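Local structure of uncharacterized protein (Chaetomium thermophilum, 3LPZ) at residues L245-I248 / S249-L253; L188-A191 / R192-P196; G129-A133 / G134-L138. The protein probably serves the Get pathway of tail-anchored protein biogenesis as the Get4 subunit, an alpha-solenoid adaptor that binds Get5. One frame throughout, in Å; residues are numbered along the deposited sequence.

Interaction 1 (L245-I248 / S249-L253)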
loop_
_atom_site.group_PDB
_atom_site.type_symbol
_atom_site.label_atom_id
_atom_site.label_comp_id
_atom_site.label_asym_id
_atom_site.label_seq_id
_atom_site.Cartn_x
_atom_site.Cartn_y
_atom_site.Cartn_z
ATOM N N LEU A 245 -14.091 11.825 13.955
ATOM C CA LEU A 245 -14.244 11.927 12.507
ATOM C C LEU A 245 -14.257 13.426 12.113
ATOM O O LEU A 245 -13.734 13.837 11.055
ATOM C CB LEU A 245 -15.521 11.222 12.074
ATOM C CG LEU A 245 -15.353 10.177 10.979
ATOM C CD1 LEU A 245 -16.693 9.488 10.617
ATOM C CD2 LEU A 245 -14.711 10.809 9.747
ATOM N N ASN A 246 -14.863 14.236 12.969
ATOM C CA ASN A 246 -14.846 15.686 12.779
ATOM C C ASN A 246 -13.451 16.254 12.880
ATOM O O ASN A 246 -13.077 17.104 12.088
ATOM C CB ASN A 246 -15.786 16.362 13.781
ATOM C CG ASN A 246 -17.205 15.867 13.620
ATOM O OD1 ASN A 246 -17.593 15.465 12.518
ATOM N ND2 ASN A 246 -17.976 15.874 14.703
ATOM N N PHE A 247 -12.662 15.738 13.821
ATOM C CA PHE A 247 -11.252 16.070 13.897
ATOM C C PHE A 247 -10.526 15.787 12.571
ATOM O O PHE A 247 -9.782 16.637 12.054
ATOM C CB PHE A 247 -10.591 15.249 15.011
ATOM C CG PHE A 247 -9.103 15.390 15.050
ATOM C CD1 PHE A 247 -8.514 16.505 15.647
ATOM C CD2 PHE A 247 -8.286 14.408 14.491
ATOM C CE1 PHE A 247 -7.106 16.638 15.702
ATOM C CE2 PHE A 247 -6.889 14.536 14.521
ATOM C CZ PHE A 247 -6.298 15.655 15.131
ATOM N N ILE A 248 -10.727 14.583 12.042
ATOM C CA ILE A 248 -10.171 14.214 10.738
ATOM C C ILE A 248 -10.634 15.151 9.605
ATOM O O ILE A 248 -9.797 15.619 8.829
ATOM C CB ILE A 248 -10.496 12.749 10.359
ATOM C CG1 ILE A 248 -9.832 11.771 11.342
ATOM C CG2 ILE A 248 -10.094 12.466 8.887
ATOM C CD1 ILE A 248 -10.445 10.340 11.243
ATOM N N SER A 249 -11.942 15.415 9.511
ATOM C CA SER A 249 -12.457 16.340 8.478
ATOM C C SER A 249 -11.800 17.708 8.561
ATOM O O SER A 249 -11.419 18.244 7.546
ATOM C CB SER A 249 -13.972 16.555 8.581
ATOM O OG SER A 249 -14.666 15.335 8.531
ATOM N N MET A 250 -11.712 18.273 9.763
ATOM C CA MET A 250 -11.093 19.596 9.936
ATOM C C MET A 250 -9.567 19.582 9.752
ATOM O O MET A 250 -8.976 20.553 9.296
ATOM C CB MET A 250 -11.438 20.197 11.310
ATOM C CG MET A 250 -12.896 20.271 11.615
ATOM S SD MET A 250 -13.751 21.387 10.506
ATOM C CE MET A 250 -13.078 22.958 11.006
ATOM N N LEU A 251 -8.926 18.489 10.130
ATOM C CA LEU A 251 -7.511 18.326 9.866
ATOM C C LEU A 251 -7.269 18.379 8.354
ATOM O O LEU A 251 -6.374 19.099 7.885
ATOM C CB LEU A 251 -6.983 17.010 10.455
ATOM C CG LEU A 251 -5.521 16.645 10.164
ATOM C CD1 LEU A 251 -4.593 17.712 10.713
ATOM C CD2 LEU A 251 -5.148 15.246 10.732
ATOM N N LEU A 252 -8.068 17.641 7.585
ATOM C CA LEU A 252 -7.977 17.741 6.122
ATOM C C LEU A 252 -8.196 19.151 5.576
ATOM O O LEU A 252 -7.480 19.584 4.638
ATOM C CB LEU A 252 -8.942 16.761 5.435
ATOM C CG LEU A 252 -8.524 15.288 5.434
ATOM C CD1 LEU A 252 -9.663 14.432 4.857
ATOM C CD2 LEU A 252 -7.217 15.042 4.650
ATOM N N LEU A 253 -9.183 19.863 6.117
ATOM C CA LEU A 253 -9.340 21.276 5.738
ATOM C C LEU A 253 -8.100 22.077 6.069
ATOM O O LEU A 253 -7.598 22.783 5.222
ATOM C CB LEU A 253 -10.529 21.931 6.430
ATOM C CG LEU A 253 -11.866 22.006 5.711
ATOM C CD1 LEU A 253 -12.774 22.997 6.478
ATOM C CD2 LEU A 253 -11.698 22.421 4.231
HETATM O O HOH W 1 -16.535 14.416 10.202
#

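Interaction 2 (L188-A191 / R192-P196)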
loop_
_atom_site.group_PDB
_atom_site.type_symbol
_atom_site.label_atom_id
_atom_site.label_comp_id
_atom_site.label_asym_id
_atom_site.label_seq_id
_atom_site.Cartn_x
_atom_site.Cartn_y
_atom_site.Cartn_z
ATOM N N LEU A 188 -11.589 5.539 13.609
ATOM C CA LEU A 188 -10.337 4.768 13.620
ATOM C C LEU A 188 -10.052 4.139 12.253
ATOM O O LEU A 188 -8.921 4.115 11.801
ATOM C CB LEU A 188 -10.367 3.684 14.700
ATOM C CG LEU A 188 -10.029 4.044 16.162
ATOM C CD1 LEU A 188 -10.371 5.460 16.579
ATOM C CD2 LEU A 188 -10.604 2.966 17.135
ATOM N N TYR A 189 -11.083 3.626 11.604
ATOM C CA TYR A 189 -10.921 3.023 10.293
ATOM C C TYR A 189 -10.791 4.076 9.233
ATOM O O TYR A 189 -10.005 3.915 8.289
ATOM C CB TYR A 189 -12.057 2.040 9.993
ATOM C CG TYR A 189 -11.963 0.824 10.903
ATOM C CD1 TYR A 189 -11.101 -0.236 10.595
ATOM C CD2 TYR A 189 -12.664 0.775 12.116
ATOM C CE1 TYR A 189 -10.983 -1.344 11.454
ATOM C CE2 TYR A 189 -12.553 -0.325 12.968
ATOM C CZ TYR A 189 -11.711 -1.372 12.631
ATOM O OH TYR A 189 -11.588 -2.441 13.474
ATOM N N CYS A 190 -11.496 5.188 9.409
ATOM C CA CYS A 190 -11.321 6.299 8.488
ATOM C C CYS A 190 -9.860 6.785 8.517
ATOM O O CYS A 190 -9.264 7.007 7.450
ATOM C CB CYS A 190 -12.309 7.439 8.811
ATOM S SG CYS A 190 -12.309 8.722 7.563
ATOM N N ALA A 191 -9.290 6.893 9.728
ATOM C CA ALA A 191 -7.918 7.352 9.913
ATOM C C ALA A 191 -6.909 6.428 9.248
ATOM O O ALA A 191 -5.954 6.909 8.699
ATOM C CB ALA A 191 -7.579 7.557 11.383
ATOM N N ARG A 192 -7.145 5.113 9.277
ATOM C CA ARG A 192 -6.284 4.147 8.562
ATOM C C ARG A 192 -6.269 4.338 7.044
ATOM O O ARG A 192 -5.310 3.912 6.388
ATOM C CB ARG A 192 -6.655 2.695 8.915
ATOM C CG ARG A 192 -6.458 2.367 10.414
ATOM C CD ARG A 192 -6.681 0.856 10.699
ATOM N NE ARG A 192 -5.560 0.040 10.223
ATOM C CZ ARG A 192 -4.385 -0.069 10.847
ATOM N NH1 ARG A 192 -4.142 0.581 11.995
ATOM N NH2 ARG A 192 -3.440 -0.850 10.335
ATOM N N ALA A 193 -7.320 4.945 6.484
ATOM C CA ALA A 193 -7.370 5.233 5.030
ATOM C C ALA A 193 -6.898 6.622 4.699
ATOM O O ALA A 193 -6.525 6.860 3.549
ATOM C CB ALA A 193 -8.792 5.090 4.486
ATOM N N VAL A 194 -6.955 7.539 5.662
ATOM C CA VAL A 194 -6.670 8.964 5.405
ATOM C C VAL A 194 -5.268 9.376 5.826
ATOM O O VAL A 194 -4.539 9.945 5.017
ATOM C CB VAL A 194 -7.695 9.884 6.114
ATOM C CG1 VAL A 194 -7.247 11.342 6.049
ATOM C CG2 VAL A 194 -9.068 9.711 5.467
ATOM N N LEU A 195 -4.897 9.077 7.077
ATOM C CA LEU A 195 -3.595 9.491 7.618
ATOM C C LEU A 195 -2.399 8.963 6.822
ATOM O O LEU A 195 -1.478 9.714 6.573
ATOM C CB LEU A 195 -3.458 9.169 9.121
ATOM C CG LEU A 195 -4.569 9.799 9.995
ATOM C CD1 LEU A 195 -4.305 9.531 11.449
ATOM C CD2 LEU A 195 -4.747 11.369 9.763
ATOM N N PRO A 196 -2.406 7.665 6.440
ATOM C CA PRO A 196 -1.243 7.186 5.674
ATOM C C PRO A 196 -1.005 7.936 4.355
ATOM O O PRO A 196 0.166 8.119 3.963
ATOM C CB PRO A 196 -1.569 5.686 5.440
ATOM C CG PRO A 196 -2.363 5.303 6.662
ATOM C CD PRO A 196 -3.270 6.540 6.867
#

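Interaction 3 (G129-A133 / G134-L138)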
loop_
_atom_site.group_PDB
_atom_site.type_symbol
_atom_site.label_atom_id
_atom_site.label_comp_id
_atom_site.label_asym_id
_atom_site.label_seq_id
_atom_site.Cartn_x
_atom_site.Cartn_y
_atom_site.Cartn_z
ATOM N N GLY A 129 12.421 1.338 -12.311
ATOM C CA GLY A 129 11.303 2.224 -12.651
ATOM C C GLY A 129 11.551 3.623 -12.098
ATOM O O GLY A 129 12.492 3.834 -11.336
ATOM N N ASP A 130 10.672 4.568 -12.414
ATOM C CA ASP A 130 10.867 5.953 -11.975
ATOM C C ASP A 130 10.436 6.217 -10.515
ATOM O O ASP A 130 10.697 7.311 -9.994
ATOM C CB ASP A 130 10.110 6.920 -12.894
ATOM C CG ASP A 130 10.604 6.865 -14.345
ATOM O OD1 ASP A 130 11.745 6.430 -14.614
ATOM O OD2 ASP A 130 9.831 7.233 -15.233
ATOM N N TYR A 131 9.760 5.257 -9.879
ATOM C CA TYR A 131 9.238 5.466 -8.516
ATOM C C TYR A 131 10.014 4.610 -7.535
ATOM O O TYR A 131 9.777 3.406 -7.484
ATOM C CB TYR A 131 7.746 5.086 -8.431
ATOM C CG TYR A 131 6.851 5.984 -9.262
ATOM C CD1 TYR A 131 6.628 5.716 -10.616
ATOM C CD2 TYR A 131 6.261 7.127 -8.694
ATOM C CE1 TYR A 131 5.830 6.551 -11.394
ATOM C CE2 TYR A 131 5.453 7.976 -9.456
ATOM C CZ TYR A 131 5.244 7.670 -10.803
ATOM O OH TYR A 131 4.446 8.491 -11.552
ATOM N N PRO A 132 10.903 5.215 -6.730
ATOM C CA PRO A 132 11.747 4.365 -5.867
ATOM C C PRO A 132 11.012 3.553 -4.802
ATOM O O PRO A 132 11.570 2.555 -4.309
ATOM C CB PRO A 132 12.724 5.345 -5.195
ATOM C CG PRO A 132 12.190 6.716 -5.448
ATOM C CD PRO A 132 11.299 6.638 -6.687
ATOM N N ALA A 133 9.791 3.945 -4.439
ATOM C CA ALA A 133 8.987 3.101 -3.517
ATOM C C ALA A 133 8.282 1.956 -4.269
ATOM O O ALA A 133 7.659 1.082 -3.645
ATOM C CB ALA A 133 7.968 3.946 -2.741
ATOM N N GLY A 134 8.386 1.964 -5.596
ATOM C CA GLY A 134 7.953 0.820 -6.443
ATOM C C GLY A 134 6.814 1.229 -7.353
ATOM O O GLY A 134 6.188 2.251 -7.117
ATOM N N ASP A 135 6.538 0.448 -8.386
ATOM C CA ASP A 135 5.598 0.875 -9.429
ATOM C C ASP A 135 4.191 1.031 -8.856
ATOM O O ASP A 135 3.694 0.122 -8.226
ATOM C CB ASP A 135 5.613 -0.098 -10.600
ATOM C CG ASP A 135 4.643 0.291 -11.695
ATOM O OD1 ASP A 135 4.886 1.337 -12.363
ATOM O OD2 ASP A 135 3.634 -0.455 -11.889
ATOM N N PRO A 136 3.565 2.217 -9.037
ATOM C CA PRO A 136 2.241 2.368 -8.444
ATOM C C PRO A 136 1.176 1.350 -8.899
ATOM O O PRO A 136 0.383 0.881 -8.057
ATOM C CB PRO A 136 1.830 3.772 -8.899
ATOM C CG PRO A 136 3.175 4.539 -8.878
ATOM C CD PRO A 136 4.119 3.512 -9.498
ATOM N N GLU A 137 1.127 1.044 -10.200
ATOM C CA GLU A 137 0.088 0.123 -10.718
ATOM C C GLU A 137 0.329 -1.291 -10.169
ATOM O O GLU A 137 -0.618 -1.990 -9.816
ATOM C CB GLU A 137 0.056 0.106 -12.267
ATOM C CG GLU A 137 -1.046 -0.748 -12.857
ATOM C CD GLU A 137 -1.154 -0.613 -14.389
ATOM O OE1 GLU A 137 -0.630 0.367 -14.992
ATOM O OE2 GLU A 137 -1.738 -1.520 -14.999
ATOM N N LEU A 138 1.592 -1.703 -10.051
ATOM C CA LEU A 138 1.858 -3.006 -9.415
ATOM C C LEU A 138 1.402 -3.015 -7.953
ATOM O O LEU A 138 0.740 -3.976 -7.509
ATOM C CB LEU A 138 3.332 -3.394 -9.525
ATOM C CG LEU A 138 3.877 -3.719 -10.926
ATOM C CD1 LEU A 138 5.360 -4.080 -10.795
ATOM C CD2 LEU A 138 3.120 -4.895 -11.585
#

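Interaction 1 (L245-I248 / S249-L253)
Ser249 OG is gripped from several sides: a water lies 2.7 Å from Ser249 OG, and the hydroxyl of Tyr210 and the backbone carbonyl of Arg237 also hydrogen-bond to it. This serine sits midway along helix 243-256 of the Get4 alpha-solenoid, one turn on from Leu245. Its chi1 of -56° sets OG beside the backbone N and leans it back over the preceding turn, 3.1 Å from Leu245 O. The same water donates to Asn246 OD1 at 2.8 Å, and Asn246 OD1 also accepts from Phe239 N, so the water bridges two side chains that also bond to Arg237 and Phe239 ahead of the helix and, through the serine, to Tyr210 of helix 203-220.

Beneath the side chains runs a regular alpha-helical ladder. Ser249 N donates to Leu245 O at 2.8 Å, nearly straight at 166°, and the next three amides repeat the step. The apolar residues face several neighbours: Leu245, Ile248, Leu251 and Leu252 touch helix 186-199, Leu245 and Leu252 also touch helix 203-220, and Phe247, Met250 and Leu251 reach helix 260-269. Within the helix, Leu251 CG lies anti to the backbone N (chi1 175°), and one methyl of this side chain approaches the phenylalanine ring obliquely, Leu251 CD2 standing 4.2 Å from Phe247 CE2.

Interaction 2 (L188-A191 / R192-P196)
A chi1 of -171° sets Cys190 SG anti to its backbone N, while Val194 turns CG2 beside its own N, and the two meet one helical turn apart, Cys190 SG lying 4.0 Å from Val194 CG2. This is the i to i+4 packing of an alpha-helix, here helix 186-199 in the Get4 alpha-solenoid, and a second pair repeats it next door. Leu195, with CG anti to the carbonyl carbon (chi1 -57°), lays a methyl alongside the small side chain of the preceding turn, Leu195 CD1 to Ala191 CB being 3.8 Å. The two pairs contribute to a surface packed by helix 243-256, and Phe213 of helix 203-220 also touches the cysteine.

The backbone beneath them is less regular. Arg192 N bonds Leu188 O at 3.2 Å, but the bond from Ala193 N to Tyr189 O is weak, and the same amide turns to Cys190 O at 3.0 Å, well above the carbonyl plane. Val194 N makes only weak bonds, to Cys190 O and Ala191 O. Order returns with Leu195 N to Ala191 O at 2.9 Å. Pro196 then has no N-H to give, and the helix kinks there, where an i to i+4 bond to Arg192 O is missing; Pro196 CD also packs 3.3 Å from Ala191 O.

On the partly exposed side, Tyr189 OH bonds Asp181 and its ring meets Trp177, while Arg192 makes a salt bridge to Glu156. The arginine chain leaves by passing over the previous turn, where Arg192 CG comes within 3.3 Å of Leu188 O.

Interaction 3 (G129-A133 / G134-L138)
A type I beta turn runs from Tyr131 to Gly134, closed by Gly134 N donating to Tyr131 O at 2.8 Å; the amide approaches from well above the carbonyl plane. Gly134 leaves the turn with a positive phi of 117° and psi 164°, where a CB would jam against Ala133 O, so the backbone itself calls for glycine. Two residues later, helix 136-148 begins.

The turn folds Tyr131 back over the first residue of that helix. Pro136 CG sits over the middle of one face of the ring, 3.9 Å from the Tyr131 centroid and only 6° off the ring normal, a CH-pi contact, while Pro136 CD comes to 3.5 Å from Tyr131 CD1. The two side chains cross at about a right angle.

At the N-cap, Asp135 OD2 accepts from Leu138 N at 3.0 Å, and also forms a salt bridge with Arg97 of helix 94-104. The arginine probably helps to keep the carboxylate charged and in place, while Ser125 OG bonds Asp135 N. Turn, proline at the first helical position and aspartate N-cap together make a compact inter-helix connection of the alpha-solenoid, joining helix 112-128 to helix 136-148.

In the fold
Interactions 1 and 2 belong to two helices packed against each other, 243-256 and 186-199; the centres of the two interactions lie 11 Å apart. Their residues meet in matched pairs: Leu245 CD2 lies 3.9 Å from Cys190 SG, Ile248 CD1 is 3.9 Å from Ala191 N, Leu252 CD2 is 4.0 Å from Val194 CG1, and Leu251 CD2 is 4.0 Å from Leu195 CD2. The residues that pack within helix 186-199 also take part in the packing between the helices. Interaction 3 lies earlier along the solenoid, its centre 23 Å from that of interaction 2 and 30 Å from that of interaction 1, and touches neither; its nearest atoms are about 11 Å from those of interaction 2.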